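Local coordinates for SAP-like pentraxin (Limulus polyphemus, PDB 3FLP), which probably binds sugar ligands through two calcium ions per subunit, as an invertebrate pentraxin lectin that assembles into doubly stacked heptameric rings, at residues D6-F11 and R39-H44; S89-I94 and S120-M125; H101-W106 and H176-V181; A182-I187 and S212-L217. All coordinates share one frame; numbering follows the deposited sequence.

Contact 1: residues D6-F11 and R39-H44; sequences DVKISF and RIKPFH
Lys8 and Lys41 bring their ammonium groups together, and Phe43 meets the backbone of Phe11. These are the two touches between 6-11 and 39-44.

The first is ionic. Lys8 NZ and Lys41 NZ lie 4.4 Å apart because both form salt bridges to the same atom, Glu162 OE1. A second carboxylate, Glu171 of a neighbouring subunit, pairs with Lys41 and makes a weak, long ion pair with Lys8. The two ammonium groups thus converge on carboxylates and carry this charge cluster to a subunit interface. Beyond CB, Lys8 runs fully extended. Lys41 makes one bend, at its CG-CD bond (chi3 -64°).

The second touch is van der Waals packing. Phe43 CD2 lies 4.1 Å from Phe11 O, and the oxygen approaches the ring obliquely. The Phe11 ring does not meet 39-44; one of its faces carries Ile9 CG2, 3.7 Å above the ring plane and offset toward the rim.

Strand 161-169 lies between the two and pairs antiparallel with both, which puts Lys8 CA 9.0 Å from Arg39 CA. Strand 207-211 flanks 7-11 as well. Ile9 and Phe11 pack against Leu22 of strand 21-24, in the other sheet of the sandwich.

Contact 2: residues S89-I94 and S120-M125; sequences SCPIEI and SPCGTM
Cys90 and Cys122 form a disulfide across the edge of the pentraxin beta sandwich. Strand 86-90 is an outermost strand of the seven-stranded sheet. Strand 120-125 pairs with 112-117 in the other sheet. The S-S bond therefore joins the two layers covalently at one side of the fold.

The two cysteines approach differently. The CB of Cys122 points toward the other segment, while that of Cys90 leaves its strand at an angle to it. The first torsions nevertheless agree. Each SG lies beside its own backbone N and anti to its carbonyl carbon, with chi1 -71° at Cys90 and -57° at Cys122. The bridge turns with a right-handed twist, chi3 95°, close to the relaxed value for a disulfide. It sets Cys90 CB 3.9 Å from Cys122 CB.

Backbone and ring atoms pack around the bridge. Ser89 O lies 3.6 Å from Cys122 CB. Pro91 centres an inverse gamma turn, with a weak bond of 2.7 Å from Ile92 N to Cys90 O. The chain turns a corner at Pro91 and Ile92. On the other segment, Gly123 has a backbone conformation that would press a CB against the preceding carbonyl oxygen. Ala117 of strand 112-117 touches both cysteines, and Leu76 of strand 73-80 backs Cys90. The Pro91 ring adds a looser touch, its CD 4.4 Å from Cys122 SG.

Contact 3: residues H101-W106 and H176-V181; sequences HVCHVW and HQVSTV
Val178 lies over Cys103 and Val105, and Val181 over His101, where helix 175-182 rests on strand 100-107. A helix packed on the outside of one sheet of the sandwich is part of the pentraxin fold. The helix and strand segments run roughly antiparallel but skewed, with 147° between their directions and their axes 9.8 Å apart.

Val178 takes the central place. Its CB points to the strand and divides into two methyls, each with its own partner. CG1 is anti to the backbone N (chi1 176°) and lies 4.0 Å from Cys103 CB. CG2, beside the backbone N, meets Val105 CG2 at 4.1 Å, the two valines crossing at a slant. Tyr116 of strand 112-117 and Leu173 also touch Val178.

One helical turn on, Val181 crosses His101 at about a right angle. Its CG1 is 3.8 Å from His101 NE2 and 4.0 Å from His101 CE1, and it approaches the imidazole obliquely.

Within the helix, Ser179 OG donates to His176 O at 2.7 Å and Thr180 OG1 to Gln177 O at 2.7 Å. Gln177 reaches out to His213 O of a neighbouring subunit. Beneath the helix, Cys103 is tied to Cys37 by a disulfide.

The touching groups are methyls, a CB and an imidazole, all buried. Between these segments the helix is held by shape and dispersion rather than by directional bonds.

Contact 4: residues A182-I187 and S212-L217; sequences ASCNGI and SHMCSL
Cys184 and Cys215 make a covalent surface contact, a disulfide that ties the C-terminal tail to the loop following helix 175-182. Apart from Ala182, which ends the helix, both segments are loop. In this pentraxin subunit the bridge fastens the chain end to a loop at the surface of the sandwich.

Both cysteines point toward each other. At Cys215, SG lies beside the backbone N and anti to the carbonyl carbon. At Cys184 the first torsion is drawn away from a staggered position, to -96°. The bridge has a left-handed twist, chi3 -77°. It sets Cys184 CB 3.7 Å from Cys215 CB.

The loop around Cys184 is a type I turn from Ser183 to Gly186. Its closing bond, Gly186 N to Ser183 O, is weak at 3.3 Å. The hydroxyl of Ser183 bonds back to Ser179 O of the helix. On the tail, a weak but nearly straight bond of 3.3 Å runs from Met214 N to Ser212 OG, with an N-H...O angle of 170°.

Arg39 of strand 33-42 touches Cys184, Met214 and Cys215, so the bridge lies beside a sheet residue. The tail also reaches a neighbouring subunit. There His213 packs edge-to-face with Trp169 of that chain, and Leu217 O accepts a bond from the same tryptophan.

Met214 adds a small apolar touch. Its side chain starts anti to the backbone N and stays extended, passing the bridge with CG 4.1 Å from Cys184 SG.

Overall arrangement
Along the chain, contact 1 closes before the others open. Contacts 2 and 3 then cross, their segments alternating, and contact 4 comes last. Contacts 1, 2 and 3 all reach the eight-stranded sheet, where 33-42 and 100-107 are neighbours. Contact 2 also reaches the seven-stranded sheet. The centres of contacts 2 and 3 are about 12 Å apart, without touching. Those of contacts 1 and 2 are about 20 Å apart, yet Pro42 packs on Ile94. Arg39, in segment 39-44, joins contacts 1, 3 and 4: it packs on His101 and Cys215 and probably hydrogen-bonds Ala182 O. Contacts 1, 3 and 4 also reach neighbouring subunits, so three of the four contacts lie at subunit interfaces.

Contact 1: residues D6-F11 and R39-H44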
loop_
_atom_site.group_PDB
_atom_site.type_symbol
_atom_site.label_atom_id
_atom_site.label_comp_id
_atom_site.label_asym_id
_atom_site.label_seq_id
_atom_site.Cartn_x
_atom_site.Cartn_y
_atom_site.Cartn_z
ATOM N N ASP A 6 -7.438 -19.362 24.051
ATOM C CA ASP A 6 -6.597 -19.323 25.244
ATOM C C ASP A 6 -7.398 -19.356 26.549
ATOM O O ASP A 6 -6.821 -19.242 27.636
ATOM C CB ASP A 6 -5.682 -18.078 25.236
ATOM C CG ASP A 6 -4.585 -18.145 24.164
ATOM O OD1 ASP A 6 -3.881 -19.177 24.071
ATOM O OD2 ASP A 6 -4.415 -17.158 23.421
ATOM N N VAL A 7 -8.720 -19.485 26.453
ATOM C CA VAL A 7 -9.549 -19.572 27.658
ATOM C C VAL A 7 -9.173 -20.902 28.299
ATOM O O VAL A 7 -8.925 -21.884 27.597
ATOM C CB VAL A 7 -11.065 -19.574 27.315
ATOM C CG1 VAL A 7 -11.897 -20.037 28.522
ATOM C CG2 VAL A 7 -11.495 -18.179 26.895
ATOM N N LYS A 8 -9.107 -20.944 29.623
ATOM C CA LYS A 8 -8.754 -22.185 30.286
ATOM C C LYS A 8 -9.755 -22.527 31.386
ATOM O O LYS A 8 -10.487 -21.665 31.881
ATOM C CB LYS A 8 -7.340 -22.091 30.884
ATOM C CG LYS A 8 -7.271 -21.317 32.192
ATOM C CD LYS A 8 -5.866 -21.316 32.787
ATOM C CE LYS A 8 -5.816 -20.442 34.038
ATOM N NZ LYS A 8 -4.451 -20.400 34.628
ATOM N N ILE A 9 -9.781 -23.799 31.756
ATOM C CA ILE A 9 -10.662 -24.275 32.811
ATOM C C ILE A 9 -9.769 -24.954 33.838
ATOM O O ILE A 9 -8.917 -25.772 33.483
ATOM C CB ILE A 9 -11.675 -25.329 32.288
ATOM C CG1 ILE A 9 -12.599 -24.709 31.231
ATOM C CG2 ILE A 9 -12.474 -25.897 33.455
ATOM C CD1 ILE A 9 -13.536 -23.660 31.766
ATOM N N SER A 10 -9.950 -24.600 35.104
ATOM C CA SER A 10 -9.181 -25.209 36.180
ATOM C C SER A 10 -10.056 -26.222 36.905
ATOM O O SER A 10 -11.188 -25.917 37.284
ATOM C CB SER A 10 -8.705 -24.144 37.177
ATOM O OG SER A 10 -7.849 -23.204 36.556
ATOM N N PHE A 11 -9.527 -27.431 37.069
ATOM C CA PHE A 11 -10.211 -28.512 37.774
ATOM C C PHE A 11 -9.434 -28.573 39.087
ATOM O O PHE A 11 -8.422 -29.258 39.187
ATOM C CB PHE A 11 -10.071 -29.810 36.970
ATOM C CG PHE A 11 -10.769 -29.770 35.633
ATOM C CD1 PHE A 11 -12.116 -30.097 35.525
ATOM C CD2 PHE A 11 -10.089 -29.354 34.493
ATOM C CE1 PHE A 11 -12.780 -30.008 34.298
ATOM C CE2 PHE A 11 -10.740 -29.259 33.264
ATOM C CZ PHE A 11 -12.091 -29.587 33.166
ATOM N N ARG A 39 -4.152 -28.403 25.596
ATOM C CA ARG A 39 -3.046 -27.927 26.416
ATOM C C ARG A 39 -3.427 -28.225 27.866
ATOM O O ARG A 39 -4.540 -27.917 28.298
ATOM C CB ARG A 39 -2.838 -26.426 26.184
ATOM C CG ARG A 39 -2.369 -26.113 24.756
ATOM C CD ARG A 39 -2.538 -24.648 24.343
ATOM N NE ARG A 39 -2.406 -24.545 22.893
ATOM C CZ ARG A 39 -1.252 -24.666 22.236
ATOM N NH1 ARG A 39 -0.117 -24.873 22.901
ATOM N NH2 ARG A 39 -1.239 -24.638 20.907
ATOM N N ILE A 40 -2.516 -28.848 28.606
ATOM C CA ILE A 40 -2.784 -29.191 29.996
ATOM C C ILE A 40 -1.648 -28.852 30.953
ATOM O O ILE A 40 -0.465 -28.870 30.588
ATOM C CB ILE A 40 -3.092 -30.711 30.175
ATOM C CG1 ILE A 40 -1.946 -31.548 29.596
ATOM C CG2 ILE A 40 -4.419 -31.066 29.521
ATOM C CD1 ILE A 40 -2.075 -33.043 29.852
ATOM N N LYS A 41 -2.040 -28.533 32.184
ATOM C CA LYS A 41 -1.117 -28.223 33.266
ATOM C C LYS A 41 -1.577 -29.163 34.377
ATOM O O LYS A 41 -2.536 -28.876 35.085
ATOM C CB LYS A 41 -1.265 -26.768 33.710
ATOM C CG LYS A 41 -0.430 -26.431 34.942
ATOM C CD LYS A 41 -0.783 -25.077 35.518
ATOM C CE LYS A 41 -0.466 -23.954 34.548
ATOM N NZ LYS A 41 -0.668 -22.622 35.195
ATOM N N PRO A 42 -0.905 -30.313 34.530
ATOM C CA PRO A 42 -1.285 -31.283 35.560
ATOM C C PRO A 42 -0.919 -30.891 36.989
ATOM O O PRO A 42 0.131 -30.286 37.230
ATOM C CB PRO A 42 -0.579 -32.551 35.094
ATOM C CG PRO A 42 0.698 -32.010 34.517
ATOM C CD PRO A 42 0.247 -30.794 33.740
ATOM N N PHE A 43 -1.796 -31.238 37.932
ATOM C CA PHE A 43 -1.566 -30.939 39.344
ATOM C C PHE A 43 -1.076 -32.158 40.127
ATOM O O PHE A 43 -0.620 -32.018 41.260
ATOM C CB PHE A 43 -2.838 -30.405 40.011
ATOM C CG PHE A 43 -3.190 -28.987 39.628
ATOM C CD1 PHE A 43 -2.256 -28.152 39.012
ATOM C CD2 PHE A 43 -4.447 -28.469 39.931
ATOM C CE1 PHE A 43 -2.573 -26.824 38.704
ATOM C CE2 PHE A 43 -4.771 -27.143 39.629
ATOM C CZ PHE A 43 -3.832 -26.322 39.015
ATOM N N HIS A 44 -1.180 -33.353 39.545
ATOM C CA HIS A 44 -0.713 -34.555 40.240
ATOM C C HIS A 44 -0.123 -35.628 39.333
ATOM O O HIS A 44 -0.440 -35.718 38.146
ATOM C CB HIS A 44 -1.828 -35.153 41.121
ATOM C CG HIS A 44 -3.102 -35.463 40.391
ATOM N ND1 HIS A 44 -3.208 -36.479 39.463
ATOM C CD2 HIS A 44 -4.336 -34.910 40.481
ATOM C CE1 HIS A 44 -4.449 -36.539 39.016
ATOM N NE2 HIS A 44 -5.155 -35.598 39.617
#

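Contact 2: residues S89-I94 and S120-M125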
loop_
_atom_site.group_PDB
_atom_site.type_symbol
_atom_site.label_atom_id
_atom_site.label_comp_id
_atom_site.label_asym_id
_atom_site.label_seq_id
_atom_site.Cartn_x
_atom_site.Cartn_y
_atom_site.Cartn_z
ATOM N N SER A 89 5.008 -44.145 26.642
ATOM C CA SER A 89 5.786 -43.171 27.383
ATOM C C SER A 89 6.390 -42.115 26.464
ATOM O O SER A 89 6.733 -42.387 25.310
ATOM C CB SER A 89 6.868 -43.858 28.231
ATOM O OG SER A 89 7.768 -44.587 27.433
ATOM N N CYS A 90 6.475 -40.896 26.984
ATOM C CA CYS A 90 7.018 -39.769 26.245
ATOM C C CYS A 90 8.355 -39.347 26.850
ATOM O O CYS A 90 8.487 -39.239 28.070
ATOM C CB CYS A 90 6.045 -38.589 26.293
ATOM S SG CYS A 90 4.499 -38.762 25.330
ATOM N N PRO A 91 9.360 -39.089 25.997
ATOM C CA PRO A 91 10.693 -38.680 26.450
ATOM C C PRO A 91 10.727 -37.234 26.928
ATOM O O PRO A 91 11.456 -36.410 26.379
ATOM C CB PRO A 91 11.546 -38.889 25.208
ATOM C CG PRO A 91 10.611 -38.439 24.122
ATOM C CD PRO A 91 9.284 -39.083 24.524
ATOM N N ILE A 92 9.932 -36.923 27.945
ATOM C CA ILE A 92 9.898 -35.573 28.483
ATOM C C ILE A 92 9.605 -35.617 29.974
ATOM O O ILE A 92 8.711 -36.335 30.420
ATOM C CB ILE A 92 8.831 -34.693 27.762
ATOM C CG1 ILE A 92 8.890 -33.258 28.297
ATOM C CG2 ILE A 92 7.441 -35.263 27.965
ATOM C CD1 ILE A 92 8.010 -32.277 27.531
ATOM N N GLU A 93 10.381 -34.869 30.750
ATOM C CA GLU A 93 10.181 -34.837 32.186
ATOM C C GLU A 93 9.066 -33.857 32.518
ATOM O O GLU A 93 9.094 -32.707 32.091
ATOM C CB GLU A 93 11.466 -34.437 32.907
ATOM C CG GLU A 93 11.292 -34.368 34.413
ATOM C CD GLU A 93 12.591 -34.548 35.167
ATOM O OE1 GLU A 93 13.583 -33.871 34.822
ATOM O OE2 GLU A 93 12.614 -35.363 36.114
ATOM N N ILE A 94 8.082 -34.326 33.275
ATOM C CA ILE A 94 6.951 -33.498 33.645
ATOM C C ILE A 94 7.141 -32.777 34.973
ATOM O O ILE A 94 7.506 -33.381 35.980
ATOM C CB ILE A 94 5.637 -34.333 33.748
ATOM C CG1 ILE A 94 5.237 -34.869 32.369
ATOM C CG2 ILE A 94 4.515 -33.476 34.343
ATOM C CD1 ILE A 94 4.863 -33.783 31.358
ATOM N N SER A 120 5.605 -33.351 19.389
ATOM C CA SER A 120 6.529 -34.389 18.929
ATOM C C SER A 120 5.989 -35.782 19.213
ATOM O O SER A 120 5.404 -36.021 20.260
ATOM C CB SER A 120 7.897 -34.242 19.605
ATOM O OG SER A 120 8.566 -33.072 19.164
ATOM N N PRO A 121 6.188 -36.721 18.278
ATOM C CA PRO A 121 5.713 -38.101 18.443
ATOM C C PRO A 121 6.427 -38.840 19.572
ATOM O O PRO A 121 7.649 -38.787 19.675
ATOM C CB PRO A 121 5.981 -38.726 17.072
ATOM C CG PRO A 121 7.201 -37.975 16.587
ATOM C CD PRO A 121 6.884 -36.545 16.987
ATOM N N CYS A 122 5.664 -39.518 20.423
ATOM C CA CYS A 122 6.254 -40.272 21.528
ATOM C C CYS A 122 6.341 -41.746 21.151
ATOM O O CYS A 122 7.120 -42.498 21.731
ATOM C CB CYS A 122 5.413 -40.150 22.797
ATOM S SG CYS A 122 5.118 -38.460 23.404
ATOM N N GLY A 123 5.529 -42.150 20.178
ATOM C CA GLY A 123 5.526 -43.535 19.748
ATOM C C GLY A 123 4.134 -43.986 19.350
ATOM O O GLY A 123 3.177 -43.220 19.452
ATOM N N THR A 124 4.019 -45.231 18.903
ATOM C CA THR A 124 2.734 -45.767 18.485
ATOM C C THR A 124 2.494 -47.151 19.069
ATOM O O THR A 124 3.401 -47.780 19.615
ATOM C CB THR A 124 2.655 -45.884 16.949
ATOM O OG1 THR A 124 3.650 -46.811 16.501
ATOM C CG2 THR A 124 2.906 -44.524 16.282
ATOM N N MET A 125 1.255 -47.614 18.950
ATOM C CA MET A 125 0.877 -48.926 19.434
ATOM C C MET A 125 -0.177 -49.514 18.495
ATOM O O MET A 125 -1.090 -48.812 18.048
ATOM C CB MET A 125 0.336 -48.829 20.861
ATOM C CG MET A 125 0.112 -50.183 21.512
ATOM S SD MET A 125 0.069 -50.064 23.299
ATOM C CE MET A 125 1.810 -49.917 23.650
#

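Contact 3: residues H101-W106 and H176-V181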
loop_
_atom_site.group_PDB
_atom_site.type_symbol
_atom_site.label_atom_id
_atom_site.label_comp_id
_atom_site.label_asym_id
_atom_site.label_seq_id
_atom_site.Cartn_x
_atom_site.Cartn_y
_atom_site.Cartn_z
ATOM N N HIS A 101 1.585 -29.605 25.685
ATOM C CA HIS A 101 0.556 -29.850 24.694
ATOM C C HIS A 101 0.535 -31.356 24.525
ATOM O O HIS A 101 1.569 -31.984 24.309
ATOM C CB HIS A 101 0.850 -29.174 23.350
ATOM C CG HIS A 101 -0.283 -29.288 22.374
ATOM N ND1 HIS A 101 -0.493 -30.413 21.603
ATOM C CD2 HIS A 101 -1.316 -28.453 22.108
ATOM C CE1 HIS A 101 -1.606 -30.265 20.906
ATOM N NE2 HIS A 101 -2.125 -29.085 21.194
ATOM N N VAL A 102 -0.647 -31.937 24.646
ATOM C CA VAL A 102 -0.789 -33.376 24.524
ATOM C C VAL A 102 -1.839 -33.708 23.482
ATOM O O VAL A 102 -2.855 -33.019 23.358
ATOM C CB VAL A 102 -1.180 -34.008 25.896
ATOM C CG1 VAL A 102 -1.687 -35.428 25.705
ATOM C CG2 VAL A 102 0.030 -34.010 26.823
ATOM N N CYS A 103 -1.582 -34.757 22.716
ATOM C CA CYS A 103 -2.522 -35.166 21.704
ATOM C C CYS A 103 -2.568 -36.689 21.574
ATOM O O CYS A 103 -1.538 -37.356 21.620
ATOM C CB CYS A 103 -2.158 -34.523 20.358
ATOM S SG CYS A 103 -3.584 -34.500 19.234
ATOM N N HIS A 104 -3.780 -37.224 21.446
ATOM C CA HIS A 104 -3.998 -38.657 21.277
ATOM C C HIS A 104 -4.577 -38.866 19.885
ATOM O O HIS A 104 -5.592 -38.262 19.536
ATOM C CB HIS A 104 -5.002 -39.200 22.300
ATOM C CG HIS A 104 -4.459 -39.318 23.689
ATOM N ND1 HIS A 104 -4.117 -38.222 24.455
ATOM C CD2 HIS A 104 -4.241 -40.404 24.468
ATOM C CE1 HIS A 104 -3.719 -38.628 25.648
ATOM N NE2 HIS A 104 -3.786 -39.947 25.681
ATOM N N VAL A 105 -3.933 -39.714 19.095
ATOM C CA VAL A 105 -4.385 -40.015 17.743
ATOM C C VAL A 105 -4.838 -41.474 17.680
ATOM O O VAL A 105 -4.060 -42.382 17.977
ATOM C CB VAL A 105 -3.242 -39.793 16.732
ATOM C CG1 VAL A 105 -3.626 -40.324 15.363
ATOM C CG2 VAL A 105 -2.910 -38.295 16.659
ATOM N N TRP A 106 -6.093 -41.694 17.300
ATOM C CA TRP A 106 -6.626 -43.047 17.216
ATOM C C TRP A 106 -7.313 -43.333 15.893
ATOM O O TRP A 106 -8.103 -42.526 15.401
ATOM C CB TRP A 106 -7.642 -43.317 18.327
ATOM C CG TRP A 106 -8.311 -44.660 18.164
ATOM C CD1 TRP A 106 -7.734 -45.889 18.325
ATOM C CD2 TRP A 106 -9.662 -44.903 17.755
ATOM N NE1 TRP A 106 -8.641 -46.884 18.041
ATOM C CE2 TRP A 106 -9.833 -46.307 17.690
ATOM C CE3 TRP A 106 -10.745 -44.072 17.437
ATOM C CZ2 TRP A 106 -11.045 -46.901 17.321
ATOM C CZ3 TRP A 106 -11.954 -44.663 17.068
ATOM C CH2 TRP A 106 -12.091 -46.067 17.014
ATOM N N HIS A 176 3.046 -34.771 11.167
ATOM C CA HIS A 176 3.296 -33.390 10.768
ATOM C C HIS A 176 2.157 -32.462 11.181
ATOM O O HIS A 176 2.392 -31.351 11.658
ATOM C CB HIS A 176 3.501 -33.280 9.253
ATOM C CG HIS A 176 3.504 -31.866 8.754
ATOM N ND1 HIS A 176 4.474 -30.952 9.112
ATOM C CD2 HIS A 176 2.627 -31.195 7.970
ATOM C CE1 HIS A 176 4.193 -29.779 8.573
ATOM N NE2 HIS A 176 3.077 -29.899 7.876
ATOM N N GLN A 177 0.923 -32.913 10.983
ATOM C CA GLN A 177 -0.233 -32.102 11.340
ATOM C C GLN A 177 -0.311 -31.823 12.847
ATOM O O GLN A 177 -0.676 -30.723 13.254
ATOM C CB GLN A 177 -1.515 -32.775 10.847
ATOM C CG GLN A 177 -1.595 -32.853 9.326
ATOM C CD GLN A 177 -2.882 -33.500 8.845
ATOM O OE1 GLN A 177 -3.283 -34.557 9.342
ATOM N NE2 GLN A 177 -3.530 -32.877 7.871
ATOM N N VAL A 178 0.037 -32.804 13.670
ATOM C CA VAL A 178 -0.005 -32.595 15.114
ATOM C C VAL A 178 0.993 -31.505 15.519
ATOM O O VAL A 178 0.721 -30.716 16.420
ATOM C CB VAL A 178 0.308 -33.892 15.889
ATOM C CG1 VAL A 178 0.360 -33.612 17.380
ATOM C CG2 VAL A 178 -0.774 -34.927 15.618
ATOM N N SER A 179 2.136 -31.442 14.841
ATOM C CA SER A 179 3.122 -30.421 15.174
ATOM C C SER A 179 2.577 -29.035 14.833
ATOM O O SER A 179 2.894 -28.062 15.517
ATOM C CB SER A 179 4.450 -30.665 14.441
ATOM O OG SER A 179 4.377 -30.304 13.077
ATOM N N THR A 180 1.745 -28.934 13.794
ATOM C CA THR A 180 1.181 -27.628 13.440
ATOM C C THR A 180 0.070 -27.257 14.419
ATOM O O THR A 180 -0.264 -26.085 14.570
ATOM C CB THR A 180 0.611 -27.582 11.989
ATOM O OG1 THR A 180 -0.560 -28.404 11.888
ATOM C CG2 THR A 180 1.651 -28.070 10.995
ATOM N N VAL A 181 -0.504 -28.258 15.083
ATOM C CA VAL A 181 -1.554 -28.012 16.067
ATOM C C VAL A 181 -0.929 -27.490 17.372
ATOM O O VAL A 181 -1.423 -26.531 17.970
ATOM C CB VAL A 181 -2.353 -29.311 16.388
ATOM C CG1 VAL A 181 -3.311 -29.070 17.548
ATOM C CG2 VAL A 181 -3.129 -29.777 15.163
#

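Contact 4: residues A182-I187 and S212-L217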
loop_
_atom_site.group_PDB
_atom_site.type_symbol
_atom_site.label_atom_id
_atom_site.label_comp_id
_atom_site.label_asym_id
_atom_site.label_seq_id
_atom_site.Cartn_x
_atom_site.Cartn_y
_atom_site.Cartn_z
ATOM N N ALA A 182 0.166 -28.113 17.798
ATOM C CA ALA A 182 0.826 -27.735 19.050
ATOM C C ALA A 182 1.502 -26.360 19.062
ATOM O O ALA A 182 1.488 -25.677 20.083
ATOM C CB ALA A 182 1.840 -28.808 19.453
ATOM N N SER A 183 2.093 -25.959 17.941
ATOM C CA SER A 183 2.784 -24.670 17.871
ATOM C C SER A 183 1.961 -23.533 18.444
ATOM O O SER A 183 0.845 -23.270 17.996
ATOM C CB SER A 183 3.178 -24.326 16.437
ATOM O OG SER A 183 4.207 -25.191 15.988
ATOM N N CYS A 184 2.532 -22.860 19.437
ATOM C CA CYS A 184 1.863 -21.746 20.092
ATOM C C CYS A 184 1.613 -20.569 19.151
ATOM O O CYS A 184 0.564 -19.929 19.222
ATOM C CB CYS A 184 2.682 -21.270 21.289
ATOM S SG CYS A 184 2.199 -21.931 22.920
ATOM N N ASN A 185 2.574 -20.286 18.275
ATOM C CA ASN A 185 2.439 -19.180 17.332
ATOM C C ASN A 185 2.043 -19.658 15.945
ATOM O O ASN A 185 2.182 -18.925 14.967
ATOM C CB ASN A 185 3.748 -18.394 17.237
ATOM C CG ASN A 185 4.180 -17.819 18.574
ATOM O OD1 ASN A 185 3.407 -17.132 19.252
ATOM N ND2 ASN A 185 5.423 -18.096 18.961
ATOM N N GLY A 186 1.553 -20.892 15.865
ATOM C CA GLY A 186 1.142 -21.442 14.586
ATOM C C GLY A 186 -0.252 -20.983 14.204
ATOM O O GLY A 186 -0.727 -19.955 14.684
ATOM N N ILE A 187 -0.914 -21.748 13.345
ATOM C CA ILE A 187 -2.255 -21.395 12.898
ATOM C C ILE A 187 -3.318 -21.684 13.952
ATOM O O ILE A 187 -4.444 -21.204 13.847
ATOM C CB ILE A 187 -2.614 -22.144 11.598
ATOM C CG1 ILE A 187 -2.649 -23.650 11.854
ATOM C CG2 ILE A 187 -1.578 -21.826 10.517
ATOM C CD1 ILE A 187 -2.970 -24.469 10.620
ATOM N N SER A 212 -5.365 -18.954 29.866
ATOM C CA SER A 212 -4.125 -19.712 29.818
ATOM C C SER A 212 -3.000 -18.842 29.269
ATOM O O SER A 212 -3.174 -18.167 28.259
ATOM C CB SER A 212 -4.288 -20.928 28.920
ATOM O OG SER A 212 -3.026 -21.345 28.441
ATOM N N HIS A 213 -1.849 -18.862 29.935
ATOM C CA HIS A 213 -0.700 -18.084 29.486
ATOM C C HIS A 213 0.422 -18.979 28.979
ATOM O O HIS A 213 1.596 -18.619 29.047
ATOM C CB HIS A 213 -0.186 -17.180 30.612
ATOM C CG HIS A 213 -1.189 -16.162 31.054
ATOM N ND1 HIS A 213 -2.110 -16.410 32.049
ATOM C CD2 HIS A 213 -1.483 -14.934 30.566
ATOM C CE1 HIS A 213 -2.933 -15.380 32.152
ATOM N NE2 HIS A 213 -2.575 -14.472 31.262
ATOM N N MET A 214 0.059 -20.150 28.470
ATOM C CA MET A 214 1.044 -21.076 27.929
ATOM C C MET A 214 1.660 -20.486 26.674
ATOM O O MET A 214 2.871 -20.564 26.465
ATOM C CB MET A 214 0.392 -22.411 27.554
ATOM C CG MET A 214 1.278 -23.294 26.671
ATOM S SD MET A 214 0.584 -24.922 26.307
ATOM C CE MET A 214 2.047 -25.814 25.781
ATOM N N CYS A 215 0.807 -19.891 25.850
ATOM C CA CYS A 215 1.218 -19.322 24.581
ATOM C C CYS A 215 1.397 -17.802 24.570
ATOM O O CYS A 215 2.421 -17.298 24.108
ATOM C CB CYS A 215 0.200 -19.734 23.519
ATOM S SG CYS A 215 0.204 -21.511 23.104
ATOM N N SER A 216 0.394 -17.078 25.061
ATOM C CA SER A 216 0.446 -15.620 25.112
ATOM C C SER A 216 0.481 -15.138 26.555
ATOM O O SER A 216 -0.344 -15.549 27.374
ATOM C CB SER A 216 -0.779 -15.011 24.420
ATOM O OG SER A 216 -0.754 -15.246 23.028
ATOM N N LEU A 217 1.438 -14.266 26.858
ATOM C CA LEU A 217 1.577 -13.711 28.200
ATOM C C LEU A 217 0.590 -12.569 28.396
ATOM O O LEU A 217 0.240 -12.270 29.558
ATOM C CB LEU A 217 3.012 -13.213 28.433
ATOM C CG LEU A 217 4.109 -14.286 28.460
ATOM C CD1 LEU A 217 5.421 -13.651 28.876
ATOM C CD2 LEU A 217 3.736 -15.395 29.440
ATOM O OXT LEU A 217 0.182 -11.998 27.366
#